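Lectin 2 (Agrocybe aegerita, PDB 4TQJ) binds carbohydrate as a fungal lectin, specifically recognising non-reducing terminal N-acetylglucosamine through a beta-propeller fold. Local coordinates at residues V232-L235 with T236-T240; I269-G273 with T274-W278; K388-P391 with E392-V395. The protein carries 1 engineered substitution. One frame throughout, in Å; residues are numbered along the deposited sequence.

Contact 1: residues V232-L235 with T236-T240; sequences VADL and TGDGT
Asp234 OD1 is gripped by two backbone amides of the loop that follows it. Thr236 N donates at 3.0 Å to Asp234 OD1, with an N-H...O angle of 158°. Gly237 N donates at 2.9 Å to Asp234 OD1. Both amides come from one face of the carboxylate and sit well above its plane. The second oxygen is taken as well: Gly239 N reaches Asp234 OD2 at 2.7 Å, a short bond that is noticeably bent. The side chain extends into the loop because its CG lies opposite the backbone N (chi1 -171°), and the loop wraps round the carboxylate.

A smaller turn sits at the far end of the loop. Asp238 OD1 accepts Thr240 N at 2.7 Å, which makes an Asx turn. Thr240 OG1 donates to the same Asp238 OD1 at 2.8 Å, on the syn side. Gly237 and Gly239 both have positive phi, a backbone region that glycine enters readily.

The loop joins strands 230-233 and 242-246 of one blade. Its sequence and the buried aspartate fit the acidic loop of FG-GAP-like repeats, which in relatives such as integrins can hold calcium. Here the chain's own amino end, Thr1 N, hydrogen-bonds Asp234 OD2, and Gly239 O accepts a bond from Ser2 OG.

Acidic groups nevertheless gather closely. Asp234 OD1 lies 3.6 Å from Asp238 OD1. Asp242 OD2 is also close to Asp234 OD1, though it accepts a hydrogen bond from Leu235 N. Three loop amides and the terminal amine probably offset this negative charge. Amide dipoles and the chain terminus thus probably stabilise a buried carboxylate, which in turn is likely to hold the loop in shape.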
# COMPACT_ATOMS: atom_id res chain seq x y z
N VAL A 232 16.32 -21.12 -4.04
CA VAL A 232 17.13 -20.13 -4.76
C VAL A 232 16.91 -18.77 -4.13
O VAL A 232 15.78 -18.40 -3.83
CB VAL A 232 16.82 -20.10 -6.26
CG1 VAL A 232 17.34 -21.37 -6.92
CG2 VAL A 232 15.32 -19.97 -6.49
N ALA A 233 17.98 -18.03 -3.90
CA ALA A 233 17.86 -16.81 -3.12
C ALA A 233 19.18 -16.08 -3.17
O ALA A 233 20.23 -16.71 -3.23
CB ALA A 233 17.50 -17.14 -1.66
N ASP A 234 19.14 -14.75 -3.16
CA ASP A 234 20.36 -13.98 -3.12
C ASP A 234 20.97 -14.03 -1.74
O ASP A 234 20.40 -13.49 -0.79
CB ASP A 234 20.09 -12.53 -3.50
CG ASP A 234 21.36 -11.74 -3.69
OD1 ASP A 234 22.45 -12.36 -3.58
OD2 ASP A 234 21.28 -10.53 -3.97
N LEU A 235 22.14 -14.67 -1.64
CA LEU A 235 22.87 -14.82 -0.39
C LEU A 235 24.12 -13.92 -0.33
O LEU A 235 24.86 -13.96 0.65
CB LEU A 235 23.31 -16.28 -0.23
CG LEU A 235 22.18 -17.32 -0.32
CD1 LEU A 235 22.71 -18.74 -0.10
CD2 LEU A 235 21.06 -17.01 0.65
N THR A 236 24.36 -13.14 -1.37
CA THR A 236 25.55 -12.27 -1.39
C THR A 236 25.21 -10.79 -1.55
O THR A 236 26.07 -9.93 -1.34
CB THR A 236 26.48 -12.65 -2.52
OG1 THR A 236 25.79 -12.46 -3.76
CG2 THR A 236 26.91 -14.10 -2.36
N GLY A 237 23.97 -10.48 -1.91
CA GLY A 237 23.59 -9.10 -2.06
C GLY A 237 23.86 -8.51 -3.43
O GLY A 237 23.57 -7.34 -3.66
N ASP A 238 24.40 -9.32 -4.35
CA ASP A 238 24.67 -8.84 -5.72
C ASP A 238 23.42 -8.82 -6.60
O ASP A 238 23.50 -8.46 -7.77
CB ASP A 238 25.77 -9.67 -6.40
CG ASP A 238 25.26 -10.98 -6.97
OD1 ASP A 238 24.18 -11.46 -6.57
OD2 ASP A 238 25.95 -11.54 -7.83
N GLY A 239 22.28 -9.21 -6.05
CA GLY A 239 21.03 -9.17 -6.79
C GLY A 239 20.75 -10.40 -7.65
O GLY A 239 19.68 -10.47 -8.26
N THR A 240 21.68 -11.35 -7.70
CA THR A 240 21.44 -12.61 -8.40
C THR A 240 21.22 -13.76 -7.41
O THR A 240 21.70 -13.73 -6.27
CB THR A 240 22.58 -12.99 -9.39
OG1 THR A 240 23.77 -13.33 -8.68
CG2 THR A 240 22.88 -11.83 -10.35

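Contact 2: residues I269-G273 with T274-W278; sequences INDFG and TDKGW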
# COMPACT_ATOMS: atom_id res chain seq x y z
N ILE A 269 26.52 -24.32 7.20
CA ILE A 269 25.87 -24.40 8.50
C ILE A 269 25.72 -25.89 8.83
O ILE A 269 25.18 -26.66 8.03
CB ILE A 269 24.45 -23.81 8.48
CG1 ILE A 269 24.46 -22.34 8.04
CG2 ILE A 269 23.78 -23.94 9.85
CD1 ILE A 269 23.08 -21.87 7.64
N ASN A 270 26.18 -26.29 10.01
CA ASN A 270 26.03 -27.69 10.42
C ASN A 270 24.73 -27.96 11.18
O ASN A 270 24.72 -28.59 12.25
CB ASN A 270 27.27 -28.20 11.17
CG ASN A 270 27.36 -27.68 12.59
OD1 ASN A 270 26.69 -26.71 12.96
ND2 ASN A 270 28.21 -28.32 13.40
N ASP A 271 23.62 -27.51 10.60
CA ASP A 271 22.30 -27.67 11.20
C ASP A 271 21.23 -27.55 10.12
O ASP A 271 21.55 -27.26 8.98
CB ASP A 271 22.06 -26.61 12.26
CG ASP A 271 21.34 -27.16 13.48
OD1 ASP A 271 20.31 -27.85 13.34
OD2 ASP A 271 21.83 -26.91 14.61
N PHE A 272 19.98 -27.78 10.52
CA PHE A 272 18.82 -27.72 9.61
C PHE A 272 18.71 -28.95 8.71
O PHE A 272 17.80 -29.04 7.88
CB PHE A 272 18.80 -26.42 8.78
CG PHE A 272 18.70 -25.17 9.63
CD1 PHE A 272 17.56 -24.90 10.37
CD2 PHE A 272 19.77 -24.27 9.69
CE1 PHE A 272 17.47 -23.77 11.15
CE2 PHE A 272 19.68 -23.14 10.47
CZ PHE A 272 18.52 -22.88 11.20
N GLY A 273 19.61 -29.92 8.89
CA GLY A 273 19.58 -31.13 8.09
C GLY A 273 19.13 -32.38 8.83
O GLY A 273 18.87 -32.34 10.04
N THR A 274 19.07 -33.51 8.12
CA THR A 274 18.54 -34.74 8.72
C THR A 274 19.39 -35.25 9.88
O THR A 274 18.86 -35.82 10.83
CB THR A 274 18.36 -35.84 7.68
OG1 THR A 274 19.64 -36.18 7.12
CG2 THR A 274 17.42 -35.36 6.55
N ASP A 275 20.70 -35.05 9.79
CA ASP A 275 21.58 -35.48 10.88
C ASP A 275 21.20 -34.84 12.22
O ASP A 275 21.38 -35.46 13.27
CB ASP A 275 23.06 -35.25 10.56
CG ASP A 275 23.66 -36.38 9.73
OD1 ASP A 275 22.94 -37.37 9.48
OD2 ASP A 275 24.84 -36.27 9.32
N LYS A 276 20.64 -33.63 12.18
CA LYS A 276 20.26 -32.97 13.43
C LYS A 276 18.78 -33.13 13.78
O LYS A 276 18.29 -32.51 14.72
CB LYS A 276 20.67 -31.50 13.42
CG LYS A 276 22.19 -31.30 13.31
CD LYS A 276 22.75 -30.62 14.55
CE LYS A 276 24.27 -30.68 14.57
NZ LYS A 276 24.88 -29.34 14.86
N GLY A 277 18.09 -33.97 13.03
CA GLY A 277 16.72 -34.32 13.36
C GLY A 277 15.64 -33.54 12.62
O GLY A 277 14.46 -33.69 12.93
N TRP A 278 16.03 -32.72 11.65
CA TRP A 278 15.06 -31.96 10.90
C TRP A 278 14.36 -32.86 9.89
O TRP A 278 15.01 -33.51 9.07
CB TRP A 278 15.71 -30.76 10.21
CG TRP A 278 16.26 -29.76 11.19
CD1 TRP A 278 17.45 -29.84 11.85
CD2 TRP A 278 15.65 -28.53 11.61
NE1 TRP A 278 17.60 -28.76 12.68
CE2 TRP A 278 16.52 -27.93 12.54
CE3 TRP A 278 14.44 -27.89 11.30
CZ2 TRP A 278 16.24 -26.70 13.15
CZ3 TRP A 278 14.14 -26.68 11.92
CH2 TRP A 278 15.04 -26.09 12.84
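Phe272 lays its backbone CA, not its ring, over the face of Trp278. The CA stands 3.4 Å from the centroid of the indole five-membered ring, only 12° off the ring normal, in a CH-pi contact. Phe272 has positive phi, uncommon for a residue with a side chain. The two aromatic side chains run side by side. Their rings meet obliquely, with Phe272 CD1 3.6 Å from Trp278 CZ2.

The indole is also held at its nitrogen. Trp278 NE1 donates at 2.9 Å to Asp271 OD1, whose carboxylate stands nearly perpendicular to the indole. Phe272 N donates to the same OD1, on its anti lone pair. Gly273 O accepts Lys276 N and Trp278 N from opposite faces of its carbonyl plane. Lys276, bent at chi2 and chi4, arches back so that NZ reaches Asn270 O at 2.7 Å. Its salt bridge to Asp271 OD2 is long.

The turn, with a 3-10 segment at 274-276, follows strand 266-269 and leads toward strand 285-288. Phe272 packs on strands 251-254, 297-301 and 306-309, so it bridges two adjacent sheets.

Contact 3: residues K388-P391 with E392-V395; sequences KWAP and ETTV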
# COMPACT_ATOMS: atom_id res chain seq x y z
N LYS A 388 -12.11 -24.96 9.36
CA LYS A 388 -12.46 -23.77 8.61
C LYS A 388 -11.36 -23.41 7.61
O LYS A 388 -11.63 -22.93 6.51
CB LYS A 388 -12.72 -22.60 9.54
CG LYS A 388 -13.25 -21.37 8.82
CD LYS A 388 -13.63 -20.27 9.80
CE LYS A 388 -14.30 -19.11 9.09
NZ LYS A 388 -14.61 -18.02 10.05
N TRP A 389 -10.11 -23.64 8.00
CA TRP A 389 -9.01 -23.39 7.09
C TRP A 389 -8.15 -24.62 6.83
O TRP A 389 -6.92 -24.54 6.78
CB TRP A 389 -8.18 -22.22 7.61
CG TRP A 389 -8.89 -20.92 7.42
CD1 TRP A 389 -9.65 -20.23 8.34
CD2 TRP A 389 -8.93 -20.14 6.22
NE1 TRP A 389 -10.15 -19.08 7.78
CE2 TRP A 389 -9.71 -19.00 6.48
CE3 TRP A 389 -8.36 -20.30 4.95
CZ2 TRP A 389 -9.95 -18.03 5.51
CZ3 TRP A 389 -8.61 -19.34 3.99
CH2 TRP A 389 -9.39 -18.21 4.28
N ALA A 390 -8.81 -25.76 6.65
CA ALA A 390 -8.12 -27.00 6.35
C ALA A 390 -7.34 -26.85 5.05
O ALA A 390 -7.86 -26.32 4.08
CB ALA A 390 -9.09 -28.16 6.25
N PRO A 391 -6.08 -27.31 5.05
CA PRO A 391 -5.18 -27.32 3.89
C PRO A 391 -5.75 -28.13 2.73
O PRO A 391 -5.39 -27.86 1.59
CB PRO A 391 -3.92 -27.99 4.45
CG PRO A 391 -3.92 -27.61 5.90
CD PRO A 391 -5.38 -27.67 6.30
N GLU A 392 -6.63 -29.08 3.01
CA GLU A 392 -7.23 -29.88 1.94
C GLU A 392 -8.22 -29.09 1.08
O GLU A 392 -8.45 -29.43 -0.09
CB GLU A 392 -7.93 -31.11 2.52
CG GLU A 392 -7.00 -32.14 3.11
CD GLU A 392 -6.54 -31.78 4.51
OE1 GLU A 392 -7.17 -30.91 5.16
OE2 GLU A 392 -5.54 -32.37 4.98
N THR A 393 -8.80 -28.05 1.67
CA THR A 393 -9.95 -27.38 1.08
C THR A 393 -9.75 -25.87 0.90
O THR A 393 -10.54 -25.21 0.23
CB THR A 393 -11.18 -27.59 1.97
OG1 THR A 393 -10.86 -27.17 3.30
CG2 THR A 393 -11.55 -29.07 2.02
N THR A 394 -8.72 -25.32 1.53
CA THR A 394 -8.44 -23.89 1.46
C THR A 394 -6.99 -23.68 1.05
O THR A 394 -6.17 -24.57 1.19
CB THR A 394 -8.67 -23.19 2.80
OG1 THR A 394 -7.81 -23.77 3.80
CG2 THR A 394 -10.14 -23.31 3.23
N VAL A 395 -6.69 -22.49 0.52
CA VAL A 395 -5.33 -22.07 0.23
C VAL A 395 -5.13 -20.72 0.90
O VAL A 395 -6.00 -19.85 0.83
CB VAL A 395 -5.12 -21.88 -1.29
CG1 VAL A 395 -3.65 -21.55 -1.59
CG2 VAL A 395 -5.56 -23.10 -2.04
O HOH W 1 -3.71 -25.80 0.83
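Trp389 and Thr394 set their side chains at about a right angle in the loop before strand 395-399, the strand that completes a sheet of this beta-propeller. Trp389 CE3 comes within 3.6 Å of Thr394 CB, an oblique approach. The indole also meets the ring of Phe382.

Thr394 points its two branches to different partners. Chi1 of 59° places the hydroxyl between the backbone N and the carbonyl carbon of its own residue, which brings it back toward Ala390. Thr394 OG1 donates to Ala390 O at 2.6 Å from well above the carbonyl plane. The methyl touches the backbone carbonyl of Lys388, with Thr394 CG2 3.6 Å from Lys388 O. The backbone of the same threonine adds a second bond at 2.9 Å, from Thr394 N to Ala390 O. Thr394 N lies almost in line with the C=O, though its own N-H is bent away from the oxygen (136°). A type I turn at 390-393 supports this pose: Thr393 N donates to Ala390 O at 3.1 Å. Three donors thus fix this carbonyl. Thr393 OG1 is also near it, but that bond is not settled.

Glu392 runs alongside the Pro391 ring and points the same way. A bend at its chi2 brings Glu392 OE1 to 3.5 Å from Ala390 CB.

Arg339, on strand 339-343 of the preceding sheet, ties the loop to that blade. It hydrogen-bonds Trp389 O through NH1 and Thr394 OG1 through NH2. The buried hydroxyl thus donates to the carbonyl and accepts from the guanidinium. Thr393 packs on Leu26 and Gln49. The mouth of the turn is bridged by one water, which donates at 2.8 Å both to Pro391 O and to Thr394 O.

In the fold
The three contacts follow one another along the chain; none nests in or crosses another. Contact 1 closes the loop between strands 230-233 and 242-246, where the chain's N-terminal residues also dock. Contact 2 comes at the outer edge of the same sheet, after strand 266-269, and turns the chain toward the sheet that starts with strand 285-288. Its centre is about 23 Å from that of contact 1. Contact 3 leads from the sheet ending in strand 376-379 into strand 395-399, which pairs with strand 20-25 and so joins the two ends of the propeller ring. Contacts 1 and 3 lie on opposite sides of the chain's centre.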